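Local coordinates for Alpha/beta hydrolase fold protein (Sphaerobacter thermophilus, PDB 3R0V), which is probably a hydrolase of the alpha/beta hydrolase fold and binds D-malate in a pocket, at residues 89-94 / 99-104; 124-129 / 221-226; 209-214 / 227-232; 238-243 / 253-258. All blocks are in the same frame, centred on the assembly; numbering follows the deposited sequence. Where two conformers were deposited one is given.

Contact 1: residues 89-94 / 99-104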
loop_
_atom_site.group_PDB
_atom_site.type_symbol
_atom_site.label_atom_id
_atom_site.label_comp_id
_atom_site.label_asym_id
_atom_site.label_seq_id
_atom_site.Cartn_x
_atom_site.Cartn_y
_atom_site.Cartn_z
ATOM N N ALA A 89 -5.942 15.305 -4.352
ATOM C CA ALA A 89 -5.764 14.303 -5.384
ATOM C C ALA A 89 -6.653 13.112 -5.165
ATOM O O ALA A 89 -7.121 12.867 -4.053
ATOM C CB ALA A 89 -4.314 13.843 -5.421
ATOM N N PHE A 90 -6.847 12.357 -6.240
ATOM C CA PHE A 90 -7.337 10.987 -6.153
ATOM C C PHE A 90 -6.173 10.143 -5.628
ATOM O O PHE A 90 -5.011 10.445 -5.917
ATOM C CB PHE A 90 -7.712 10.470 -7.541
ATOM C CG PHE A 90 -8.751 11.288 -8.260
ATOM C CD1 PHE A 90 -9.733 11.982 -7.572
ATOM C CD2 PHE A 90 -8.740 11.353 -9.645
ATOM C CE1 PHE A 90 -10.701 12.718 -8.262
ATOM C CE2 PHE A 90 -9.689 12.092 -10.332
ATOM C CZ PHE A 90 -10.669 12.785 -9.634
ATOM N N VAL A 91 -6.464 9.084 -4.875
ATOM C CA VAL A 91 -5.396 8.234 -4.353
ATOM C C VAL A 91 -5.703 6.784 -4.660
ATOM O O VAL A 91 -6.839 6.350 -4.495
ATOM C CB VAL A 91 -5.211 8.415 -2.828
ATOM C CG1 VAL A 91 -4.308 7.327 -2.247
ATOM C CG2 VAL A 91 -4.651 9.788 -2.529
ATOM N N PHE A 92 -4.695 6.053 -5.143
ATOM C CA PHE A 92 -4.777 4.599 -5.262
ATOM C C PHE A 92 -3.728 3.986 -4.347
ATOM O O PHE A 92 -2.535 4.222 -4.525
ATOM C CB PHE A 92 -4.527 4.138 -6.705
ATOM C CG PHE A 92 -4.391 2.631 -6.851
ATOM C CD1 PHE A 92 -5.397 1.783 -6.415
ATOM C CD2 PHE A 92 -3.249 2.070 -7.409
ATOM C CE1 PHE A 92 -5.274 0.401 -6.538
ATOM C CE2 PHE A 92 -3.130 0.693 -7.548
ATOM C CZ PHE A 92 -4.142 -0.134 -7.115
ATOM N N GLY A 93 -4.174 3.196 -3.369
ATOM C CA GLY A 93 -3.263 2.568 -2.424
ATOM C C GLY A 93 -3.231 1.062 -2.604
ATOM O O GLY A 93 -4.267 0.408 -2.756
HETATM N N MSE A 94 -2.020 0.514 -2.566
HETATM C CA MSE A 94 -1.804 -0.910 -2.779
HETATM C C MSE A 94 -1.397 -1.613 -1.489
HETATM O O MSE A 94 -0.454 -1.202 -0.821
HETATM C CB MSE A 94 -0.721 -1.115 -3.838
HETATM C CG MSE A 94 -1.166 -0.756 -5.247
HETATM SE SE MSE A 94 0.322 -0.191 -6.378
HETATM C CE MSE A 94 0.576 1.609 -5.667
ATOM N N GLY A 99 -3.875 0.562 3.523
ATOM C CA GLY A 99 -4.099 0.854 4.930
ATOM C C GLY A 99 -3.678 2.275 5.243
ATOM O O GLY A 99 -4.404 3.029 5.895
ATOM N N LEU A 100 -2.497 2.658 4.777
ATOM C CA LEU A 100 -1.991 3.999 5.005
ATOM C C LEU A 100 -2.925 5.041 4.387
ATOM O O LEU A 100 -3.210 6.075 5.002
ATOM C CB LEU A 100 -0.575 4.126 4.430
ATOM C CG LEU A 100 0.116 5.485 4.503
ATOM C CD1 LEU A 100 0.236 5.954 5.936
ATOM C CD2 LEU A 100 1.487 5.385 3.841
ATOM N N SER A 101 -3.393 4.765 3.176
ATOM C CA SER A 101 -4.292 5.681 2.476
ATOM C C SER A 101 -5.622 5.841 3.202
ATOM O O SER A 101 -6.154 6.963 3.286
ATOM C CB SER A 101 -4.517 5.234 1.034
ATOM O OG SER A 101 -3.295 5.215 0.319
ATOM N N LEU A 102 -6.160 4.737 3.721
ATOM C CA LEU A 102 -7.401 4.787 4.495
ATOM C C LEU A 102 -7.208 5.582 5.785
ATOM O O LEU A 102 -8.048 6.405 6.139
ATOM C CB LEU A 102 -7.927 3.370 4.785
ATOM C CG LEU A 102 -8.465 2.614 3.569
ATOM C CD1 LEU A 102 -8.384 1.110 3.766
ATOM C CD2 LEU A 102 -9.911 3.036 3.295
ATOM N N LEU A 103 -6.105 5.341 6.488
ATOM C CA LEU A 103 -5.791 6.135 7.674
ATOM C C LEU A 103 -5.683 7.617 7.325
ATOM O O LEU A 103 -6.176 8.471 8.063
ATOM C CB LEU A 103 -4.498 5.644 8.320
ATOM C CG LEU A 103 -4.550 4.238 8.923
ATOM C CD1 LEU A 103 -3.142 3.848 9.323
ATOM C CD2 LEU A 103 -5.470 4.239 10.124
ATOM N N ALA A 104 -5.041 7.924 6.202
ATOM C CA ALA A 104 -4.862 9.320 5.794
ATOM C C ALA A 104 -6.216 9.963 5.493
ATOM O O ALA A 104 -6.471 11.113 5.871
ATOM C CB ALA A 104 -3.942 9.405 4.578
#
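S101 meets V91 and G93 where helix 96-106 passes over strand 89-94. S101 carries the helix side of the contact, with its hydroxyl foremost. OG lies 3.5 Å from V91 CG1, and S101 CB backs it at 3.9 Å from the same methyl. A little further along the strand, OG reaches the backbone of G93, with G93 CA 3.8 Å away. The backbones come near here too: the CA atoms of G93 and S101 are 5.9 Å apart.

Two torsions set the meeting. V91 has CG1 anti to its backbone N (chi1 168°), and this branch is the one that touches the serine. CG2 lies beside the backbone N and makes no close approach to the helix. In S101 the hydroxyl sits beside its own backbone N (chi1 -61°). There it can turn back along the helix, and OG is hydrogen-bonded to the carbonyl O of G97, one turn earlier.

G93 has no side chain, and its CA lies directly against S101 OG where the two backbones are nearest. G93 also opens a GxSxG pattern with S95 and G97, consistent with the nucleophile elbow of this fold. S96, which binds malate, follows S95 at the start of the helix. V29 of strand 25-29 touches both V91 and S101.

No hydrogen bond crosses between the two segments. The buried hydroxyl is satisfied within its own helix, so it can face a methyl and a CA without a polar partner on the strand.

Contact 2: residues 124-129 / 221-226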
loop_
_atom_site.group_PDB
_atom_site.type_symbol
_atom_site.label_atom_id
_atom_site.label_comp_id
_atom_site.label_asym_id
_atom_site.label_seq_id
_atom_site.Cartn_x
_atom_site.Cartn_y
_atom_site.Cartn_z
ATOM N N ASP A 124 -11.657 -12.446 9.838
ATOM C CA ASP A 124 -12.140 -13.791 10.156
ATOM C C ASP A 124 -10.985 -14.783 10.273
ATOM O O ASP A 124 -9.839 -14.464 9.944
ATOM C CB ASP A 124 -13.145 -14.255 9.097
ATOM C CG ASP A 124 -12.487 -14.598 7.771
ATOM O OD1 ASP A 124 -12.099 -13.675 7.018
ATOM O OD2 ASP A 124 -12.364 -15.806 7.456
ATOM N N ASP A 125 -11.297 -15.992 10.728
ATOM C CA ASP A 125 -10.276 -16.995 10.999
ATOM C C ASP A 125 -9.682 -17.664 9.758
ATOM O O ASP A 125 -8.736 -18.441 9.883
ATOM C CB ASP A 125 -10.826 -18.090 11.923
ATOM C CG ASP A 125 -10.962 -17.647 13.375
ATOM O OD1 ASP A 125 -10.593 -16.515 13.740
ATOM O OD2 ASP A 125 -11.423 -18.488 14.179
ATOM N N SER A 126 -10.198 -17.369 8.568
ATOM C CA SER A 126 -9.628 -17.970 7.355
ATOM C C SER A 126 -8.224 -17.437 7.062
ATOM O O SER A 126 -7.498 -18.011 6.262
ATOM C CB SER A 126 -10.537 -17.793 6.134
ATOM O OG SER A 126 -10.544 -16.449 5.686
ATOM N N ARG A 127 -7.849 -16.337 7.707
ATOM C CA ARG A 127 -6.463 -15.882 7.664
ATOM C C ARG A 127 -5.664 -16.621 8.725
ATOM O O ARG A 127 -6.083 -16.687 9.877
ATOM C CB ARG A 127 -6.361 -14.383 7.911
ATOM C CG ARG A 127 -4.933 -13.889 7.802
ATOM C CD ARG A 127 -4.848 -12.400 7.903
ATOM N NE ARG A 127 -3.476 -11.930 7.769
ATOM C CZ ARG A 127 -3.147 -10.650 7.638
ATOM N NH1 ARG A 127 -4.098 -9.715 7.609
ATOM N NH2 ARG A 127 -1.882 -10.301 7.532
ATOM N N PRO A 128 -4.504 -17.172 8.348
ATOM C CA PRO A 128 -3.648 -17.834 9.340
ATOM C C PRO A 128 -3.278 -16.861 10.468
ATOM O O PRO A 128 -3.073 -15.692 10.195
ATOM C CB PRO A 128 -2.397 -18.202 8.531
ATOM C CG PRO A 128 -2.830 -18.189 7.109
ATOM C CD PRO A 128 -3.913 -17.167 6.999
ATOM N N PRO A 129 -3.218 -17.333 11.723
ATOM C CA PRO A 129 -2.798 -16.419 12.792
ATOM C C PRO A 129 -1.368 -15.926 12.582
ATOM O O PRO A 129 -0.505 -16.691 12.149
ATOM C CB PRO A 129 -2.892 -17.281 14.060
ATOM C CG PRO A 129 -2.968 -18.690 13.580
ATOM C CD PRO A 129 -3.593 -18.662 12.231
ATOM N N ILE A 221 -8.711 -12.201 2.225
ATOM C CA ILE A 221 -8.668 -10.913 1.550
ATOM C C ILE A 221 -10.037 -10.540 0.973
ATOM O O ILE A 221 -10.453 -9.382 1.062
ATOM C CB ILE A 221 -7.592 -10.921 0.448
ATOM C CG1 ILE A 221 -6.206 -10.723 1.065
ATOM C CG2 ILE A 221 -7.870 -9.869 -0.633
ATOM C CD1 ILE A 221 -5.959 -9.292 1.568
ATOM N N ARG A 222 -10.739 -11.504 0.385
ATOM C CA ARG A 222 -12.099 -11.226 -0.088
ATOM C C ARG A 222 -12.978 -10.771 1.057
ATOM O O ARG A 222 -13.744 -9.819 0.914
ATOM C CB ARG A 222 -12.742 -12.455 -0.737
ATOM C CG ARG A 222 -12.032 -12.989 -1.972
ATOM C CD ARG A 222 -12.979 -13.930 -2.736
ATOM N NE ARG A 222 -13.531 -14.983 -1.880
ATOM C CZ ARG A 222 -13.017 -16.206 -1.759
ATOM N NH1 ARG A 222 -11.951 -16.571 -2.462
ATOM N NH2 ARG A 222 -13.590 -17.069 -0.937
ATOM N N HIS A 223 -12.904 -11.462 2.189
ATOM C CA HIS A 223 -13.796 -11.114 3.290
ATOM C C HIS A 223 -13.498 -9.713 3.815
ATOM O O HIS A 223 -14.418 -8.970 4.148
ATOM C CB HIS A 223 -13.707 -12.132 4.420
ATOM C CG HIS A 223 -13.972 -13.532 3.979
ATOM N ND1 HIS A 223 -13.492 -14.622 4.668
ATOM C CD2 HIS A 223 -14.640 -14.020 2.908
ATOM C CE1 HIS A 223 -13.863 -15.728 4.046
ATOM N NE2 HIS A 223 -14.573 -15.392 2.983
ATOM N N THR A 224 -12.219 -9.370 3.906
ATOM C CA THR A 224 -11.830 -8.023 4.303
ATOM C C THR A 224 -12.343 -6.982 3.325
ATOM O O THR A 224 -12.881 -5.951 3.733
ATOM C CB THR A 224 -10.320 -7.957 4.448
ATOM O OG1 THR A 224 -9.961 -8.725 5.604
ATOM C CG2 THR A 224 -9.845 -6.505 4.606
ATOM N N ALA A 225 -12.200 -7.255 2.035
ATOM C CA ALA A 225 -12.651 -6.315 1.022
ATOM C C ALA A 225 -14.154 -6.091 1.120
ATOM O O ALA A 225 -14.640 -4.955 1.080
ATOM C CB ALA A 225 -12.259 -6.796 -0.365
ATOM N N GLN A 226 -14.897 -7.178 1.273
ATOM C CA GLN A 226 -16.344 -7.095 1.404
ATOM C C GLN A 226 -16.715 -6.245 2.609
ATOM O O GLN A 226 -17.619 -5.412 2.554
ATOM C CB GLN A 226 -16.944 -8.500 1.552
ATOM C CG GLN A 226 -18.466 -8.543 1.355
ATOM C CD GLN A 226 -19.262 -8.217 2.616
ATOM O OE1 GLN A 226 -20.432 -7.832 2.533
ATOM N NE2 GLN A 226 -18.641 -8.385 3.787
HETATM O O HOH W 1 -10.132 -11.798 6.804
#
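H223 of helix 219-231 reaches D124 in the loop after strand 111-117. H223 CB is 3.4 Å and H223 CG 3.6 Å from D124 OD1. With CG beside the backbone N (chi1 -56°) the ring is carried toward the loop, and the rotation about CB-CG turns ND1 to the aspartate. At that edge ND1 donates to D124 OD1 at 2.9 Å, with an N-H...O angle of 154°. OD1 lies almost in the ring plane, but the donor comes from above the carboxylate plane, and the two planes are 59° apart. A second, weak bond runs from ND1 to D124 OD2. Further round the ring, H223 CE1 is 3.7 Å from D124 OD2 and 3.8 Å from S126 OG.

D124 begins a type I turn that ends at R127. D124 OD2 accepts from S126 N at 2.9 Å, an Asx turn, and from S126 OG at 2.6 Å. A water donates to D124 OD1 and, weakly, to T224 OG1. The bonds from S126 and H223 probably hold the carboxylate in its rotation, and its charge could favour a protonated H223.

The contact lies at the surface, away from the malate pocket. It ties the loop between strand 111-117 and helix 134-143 to helix 219-231. On another side of that helix, I221, R222 and A225 pack on strand 209-213, and R222 and A225 also touch Y237 of strand 235-239.

Contact 3: residues 209-214 / 227-232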
loop_
_atom_site.group_PDB
_atom_site.type_symbol
_atom_site.label_atom_id
_atom_site.label_comp_id
_atom_site.label_asym_id
_atom_site.label_seq_id
_atom_site.Cartn_x
_atom_site.Cartn_y
_atom_site.Cartn_z
ATOM N N THR A 209 -15.324 5.745 -2.720
ATOM C CA THR A 209 -14.270 4.774 -2.461
ATOM C C THR A 209 -14.495 3.507 -3.276
ATOM O O THR A 209 -15.629 3.079 -3.503
ATOM C CB THR A 209 -14.185 4.437 -0.953
ATOM O OG1 THR A 209 -13.855 5.626 -0.231
ATOM C CG2 THR A 209 -13.100 3.399 -0.669
ATOM N N LEU A 210 -13.392 2.924 -3.725
ATOM C CA LEU A 210 -13.401 1.680 -4.486
ATOM C C LEU A 210 -12.465 0.686 -3.815
ATOM O O LEU A 210 -11.305 0.999 -3.579
ATOM C CB LEU A 210 -12.936 1.961 -5.908
ATOM C CG LEU A 210 -12.598 0.758 -6.776
ATOM C CD1 LEU A 210 -13.837 -0.071 -6.952
ATOM C CD2 LEU A 210 -12.060 1.209 -8.118
ATOM N N VAL A 211 -12.984 -0.491 -3.480
ATOM C CA VAL A 211 -12.190 -1.524 -2.836
ATOM C C VAL A 211 -12.062 -2.675 -3.816
ATOM O O VAL A 211 -13.071 -3.186 -4.305
ATOM C CB VAL A 211 -12.876 -2.038 -1.567
ATOM C CG1 VAL A 211 -11.971 -3.062 -0.880
ATOM C CG2 VAL A 211 -13.195 -0.897 -0.617
HETATM N N MSE A 212 -10.837 -3.066 -4.131
HETATM C CA MSE A 212 -10.604 -4.090 -5.146
HETATM C C MSE A 212 -9.864 -5.271 -4.579
HETATM O O MSE A 212 -9.007 -5.123 -3.713
HETATM C CB MSE A 212 -9.768 -3.539 -6.298
HETATM C CG MSE A 212 -10.531 -2.693 -7.306
HETATM SE SE MSE A 212 -9.295 -1.667 -8.415
HETATM C CE MSE A 212 -8.761 -0.559 -7.008
ATOM N N ASP A 213 -10.194 -6.451 -5.091
ATOM C CA ASP A 213 -9.350 -7.619 -4.906
ATOM C C ASP A 213 -9.155 -8.291 -6.251
ATOM O O ASP A 213 -9.689 -7.828 -7.262
ATOM C CB ASP A 213 -9.873 -8.571 -3.816
ATOM C CG ASP A 213 -11.261 -9.114 -4.101
ATOM O OD1 ASP A 213 -11.803 -8.896 -5.205
ATOM O OD2 ASP A 213 -11.822 -9.783 -3.197
ATOM N N GLY A 214 -8.346 -9.339 -6.267
ATOM C CA GLY A 214 -7.955 -9.984 -7.507
ATOM C C GLY A 214 -8.478 -11.402 -7.581
ATOM O O GLY A 214 -8.960 -11.962 -6.590
ATOM N N GLU A 227 -16.030 -6.478 3.723
ATOM C CA GLU A 227 -16.374 -5.762 4.941
ATOM C C GLU A 227 -16.040 -4.277 4.803
ATOM O O GLU A 227 -16.828 -3.431 5.206
ATOM C CB GLU A 227 -15.683 -6.333 6.173
ATOM C CG GLU A 227 -16.035 -5.524 7.429
ATOM C CD GLU A 227 -15.624 -6.190 8.737
ATOM O OE1 GLU A 227 -15.740 -7.431 8.857
ATOM O OE2 GLU A 227 -15.194 -5.458 9.658
ATOM N N LEU A 228 -14.881 -3.953 4.239
ATOM C CA LEU A 228 -14.516 -2.546 4.063
ATOM C C LEU A 228 -15.522 -1.836 3.165
ATOM O O LEU A 228 -15.898 -0.690 3.430
ATOM C CB LEU A 228 -13.122 -2.408 3.467
ATOM C CG LEU A 228 -11.988 -2.683 4.450
ATOM C CD1 LEU A 228 -10.662 -2.826 3.726
ATOM C CD2 LEU A 228 -11.908 -1.567 5.477
ATOM N N ALA A 229 -15.958 -2.503 2.100
ATOM C CA ALA A 229 -16.891 -1.872 1.164
ATOM C C ALA A 229 -18.282 -1.712 1.763
ATOM O O ALA A 229 -19.110 -0.971 1.226
ATOM C CB ALA A 229 -16.951 -2.652 -0.144
ATOM N N ASP A 230 -18.535 -2.395 2.873
ATOM C CA ASP A 230 -19.789 -2.232 3.601
ATOM C C ASP A 230 -19.645 -1.143 4.675
ATOM O O ASP A 230 -20.551 -0.327 4.884
ATOM C CB ASP A 230 -20.211 -3.570 4.223
ATOM C CG ASP A 230 -21.589 -3.516 4.862
ATOM O OD1 ASP A 230 -22.592 -3.492 4.118
ATOM O OD2 ASP A 230 -21.672 -3.513 6.107
ATOM N N THR A 231 -18.499 -1.130 5.349
ATOM C CA THR A 231 -18.252 -0.182 6.431
ATOM C C THR A 231 -18.132 1.253 5.933
ATOM O O THR A 231 -18.645 2.194 6.552
ATOM C CB THR A 231 -16.974 -0.593 7.199
ATOM O OG1 THR A 231 -17.239 -1.812 7.904
ATOM C CG2 THR A 231 -16.551 0.480 8.190
ATOM N N ILE A 232 -17.462 1.432 4.806
ATOM C CA ILE A 232 -17.277 2.758 4.241
ATOM C C ILE A 232 -18.538 3.093 3.464
ATOM O O ILE A 232 -18.920 2.365 2.550
ATOM C CB ILE A 232 -16.029 2.796 3.347
ATOM C CG1 ILE A 232 -14.792 2.464 4.187
ATOM C CG2 ILE A 232 -15.896 4.157 2.685
ATOM C CD1 ILE A 232 -13.532 2.235 3.385
#
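V211 sends a methyl into the last turn of helix 219-231, and it loses more surface in the contact than any other residue. The branch that touches is CG2, which lies 4.2 Å from A229 CB and 4.4 Å from L228 CB. It sits beside the backbone N, while CG1 is anti to that N (chi1 -177°). CG1 is turned to A225, one turn earlier in the helix. The valine thus spans two turns with its two methyls. The CA atoms of V211 and A229 are 6.2 Å apart, a close approach consistent with the small side chain of A229.

Strand 209-213, helix 219-231 and strand 235-239 form a beta-alpha-beta unit of the alpha/beta hydrolase fold. The two strands are parallel neighbours in the main sheet, and the helix covers one face of them.

I232, where the chain leaves the helical conformation, makes the second meeting, with T209. Its CG2 is 3.9 Å from T209 OG1 and 4.0 Å from T209 CB. CG2 is anti to the backbone N of I232, and the two side chains cross at about a right angle. T209 OG1 is hydrogen-bonded to the carbonyl O of I207. L228 also packs on P119 and I197, on loops beside the helix. Y237 of strand 235-239 touches A229.

Contact 4: residues 238-243 / 253-258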
loop_
_atom_site.group_PDB
_atom_site.type_symbol
_atom_site.label_atom_id
_atom_site.label_comp_id
_atom_site.label_asym_id
_atom_site.label_seq_id
_atom_site.Cartn_x
_atom_site.Cartn_y
_atom_site.Cartn_z
ATOM N N VAL A 238 -15.002 -4.339 -6.145
ATOM C CA VAL A 238 -14.760 -4.926 -7.455
ATOM C C VAL A 238 -13.731 -6.041 -7.347
ATOM O O VAL A 238 -12.688 -5.883 -6.700
ATOM C CB VAL A 238 -14.240 -3.869 -8.465
ATOM C CG1 VAL A 238 -13.866 -4.512 -9.803
ATOM C CG2 VAL A 238 -15.263 -2.774 -8.668
ATOM N N THR A 239 -14.014 -7.173 -7.988
ATOM C CA THR A 239 -13.014 -8.227 -8.140
ATOM C C THR A 239 -12.451 -8.145 -9.553
ATOM O O THR A 239 -13.193 -8.220 -10.537
ATOM C CB THR A 239 -13.606 -9.633 -7.912
ATOM O OG1 THR A 239 -14.154 -9.705 -6.590
ATOM C CG2 THR A 239 -12.539 -10.703 -8.091
ATOM N N LEU A 240 -11.141 -7.966 -9.655
ATOM C CA LEU A 240 -10.500 -7.798 -10.953
ATOM C C LEU A 240 -10.466 -9.085 -11.754
ATOM O O LEU A 240 -10.656 -10.171 -11.197
ATOM C CB LEU A 240 -9.091 -7.249 -10.780
ATOM C CG LEU A 240 -8.995 -5.917 -10.044
ATOM C CD1 LEU A 240 -7.522 -5.537 -9.964
ATOM C CD2 LEU A 240 -9.800 -4.826 -10.735
ATOM N N GLU A 241 -10.210 -8.946 -13.053
ATOM C CA GLU A 241 -10.218 -10.065 -13.992
ATOM C C GLU A 241 -8.809 -10.529 -14.357
ATOM O O GLU A 241 -8.591 -10.995 -15.474
ATOM C CB GLU A 241 -10.944 -9.672 -15.284
ATOM C CG GLU A 241 -12.414 -9.308 -15.137
ATOM C CD GLU A 241 -12.994 -8.768 -16.438
ATOM O OE1 GLU A 241 -12.870 -9.459 -17.474
ATOM O OE2 GLU A 241 -13.557 -7.649 -16.434
ATOM N N ASN A 242 -7.847 -10.401 -13.449
ATOM C CA ASN A 242 -6.531 -10.943 -13.735
ATOM C C ASN A 242 -6.626 -12.446 -13.972
ATOM O O ASN A 242 -7.369 -13.148 -13.280
ATOM C CB ASN A 242 -5.536 -10.637 -12.618
ATOM C CG ASN A 242 -6.066 -10.990 -11.242
ATOM O OD1 ASN A 242 -7.119 -10.497 -10.827
ATOM N ND2 ASN A 242 -5.341 -11.853 -10.526
ATOM N N GLN A 243 -5.884 -12.939 -14.960
ATOM C CA GLN A 243 -6.000 -14.344 -15.349
ATOM C C GLN A 243 -4.842 -15.212 -14.850
ATOM O O GLN A 243 -4.801 -16.412 -15.135
ATOM C CB GLN A 243 -6.140 -14.462 -16.867
ATOM C CG GLN A 243 -7.394 -13.781 -17.403
ATOM C CD GLN A 243 -8.663 -14.397 -16.869
ATOM O OE1 GLN A 243 -8.870 -15.602 -16.975
ATOM N NE2 GLN A 243 -9.528 -13.569 -16.286
ATOM N N ALA A 253 -5.982 -0.588 -14.530
ATOM C CA ALA A 253 -6.128 0.764 -15.067
ATOM C C ALA A 253 -7.535 1.118 -15.553
ATOM O O ALA A 253 -8.034 2.177 -15.219
ATOM C CB ALA A 253 -5.099 1.024 -16.165
ATOM N N PRO A 254 -8.178 0.243 -16.351
ATOM C CA PRO A 254 -9.510 0.593 -16.861
ATOM C C PRO A 254 -10.520 0.804 -15.737
ATOM O O PRO A 254 -11.386 1.676 -15.840
ATOM C CB PRO A 254 -9.893 -0.620 -17.715
ATOM C CG PRO A 254 -8.579 -1.254 -18.078
ATOM C CD PRO A 254 -7.701 -1.045 -16.883
ATOM N N VAL A 255 -10.400 0.013 -14.675
ATOM C CA VAL A 255 -11.281 0.144 -13.516
ATOM C C VAL A 255 -11.040 1.474 -12.790
ATOM O O VAL A 255 -11.984 2.166 -12.389
ATOM C CB VAL A 255 -11.100 -1.032 -12.541
ATOM C CG1 VAL A 255 -11.961 -0.858 -11.311
ATOM C CG2 VAL A 255 -11.429 -2.360 -13.236
ATOM N N LEU A 256 -9.773 1.831 -12.624
ATOM C CA LEU A 256 -9.430 3.115 -12.029
ATOM C C LEU A 256 -9.880 4.282 -12.886
ATOM O O LEU A 256 -10.375 5.276 -12.364
ATOM C CB LEU A 256 -7.927 3.223 -11.788
ATOM C CG LEU A 256 -7.355 2.337 -10.693
ATOM C CD1 LEU A 256 -5.872 2.630 -10.561
ATOM C CD2 LEU A 256 -8.057 2.572 -9.357
ATOM N N VAL A 257 -9.695 4.178 -14.198
ATOM C CA VAL A 257 -10.111 5.264 -15.077
ATOM C C VAL A 257 -11.609 5.498 -14.947
ATOM O O VAL A 257 -12.046 6.633 -14.818
ATOM C CB VAL A 257 -9.751 4.990 -16.545
ATOM C CG1 VAL A 257 -10.442 5.996 -17.464
ATOM C CG2 VAL A 257 -8.242 5.027 -16.737
ATOM N N GLU A 258 -12.387 4.417 -14.961
ATOM C CA GLU A 258 -13.838 4.524 -14.832
ATOM C C GLU A 258 -14.231 5.137 -13.492
ATOM O O GLU A 258 -15.083 6.027 -13.424
ATOM C CB GLU A 258 -14.479 3.143 -14.983
ATOM C CG GLU A 258 -15.988 3.160 -15.219
ATOM C CD GLU A 258 -16.800 3.442 -13.966
ATOM O OE1 GLU A 258 -16.378 3.027 -12.863
ATOM O OE2 GLU A 258 -17.872 4.075 -14.087
#
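V255 has CG1 anti to its backbone N (chi1 177°) and CG2 beside that N, and each methyl meets a different residue of the segment 238-243. L240 has CG beside its own backbone N (chi1 -58°). Its chi2 of 180° puts CD1 anti to CA and leaves CD2 as the branch turned to V255. The start of this side chain does not aim at the helix, but its end comes across to it. L240 CD2 lies 3.9 Å from V255 CG2. The two side chains cross obliquely, methyl to methyl. V238 comes from the strand, and its CG1 is a looser 4.4 Å from V255 CG1.

The contact is wholly apolar, with no hydrogen bond between the segments. V255 is the one residue on the helix side, facing both V238 and L240. L210 and M212 of the neighbouring strand 209-213 also touch V255, and L240 reaches F117 of strand 111-117.

V238 lies on strand 235-239, the outermost strand at this end of the main sheet, and L240 lies just past its end. Helix 249-260 comes back over these strands through V255. A last strand followed by a C-terminal helix packed on the sheet is characteristic of the alpha/beta hydrolase fold.

In the fold
From the N terminus, contact 1 comes first and closes the short turn between strand 89-94 and helix 96-106. The chain then passes through loop 124-129, the first half of contact 2, whose partner lies 92 residues on. Before that long loop closes, strand 209-213 opens contact 3. Contacts 2 and 3 therefore cross, sharing helix 219-231. Contact 4 follows in series and joins the end of strand 235-239 to helix 249-260. None nests in another. Contacts 1, 3 and 4 reach one sheet. F92 bridges the first to the other two, packing on M212 and L256, and L102 meets I232. D213 joins contacts 3 and 4 through T239 and L240.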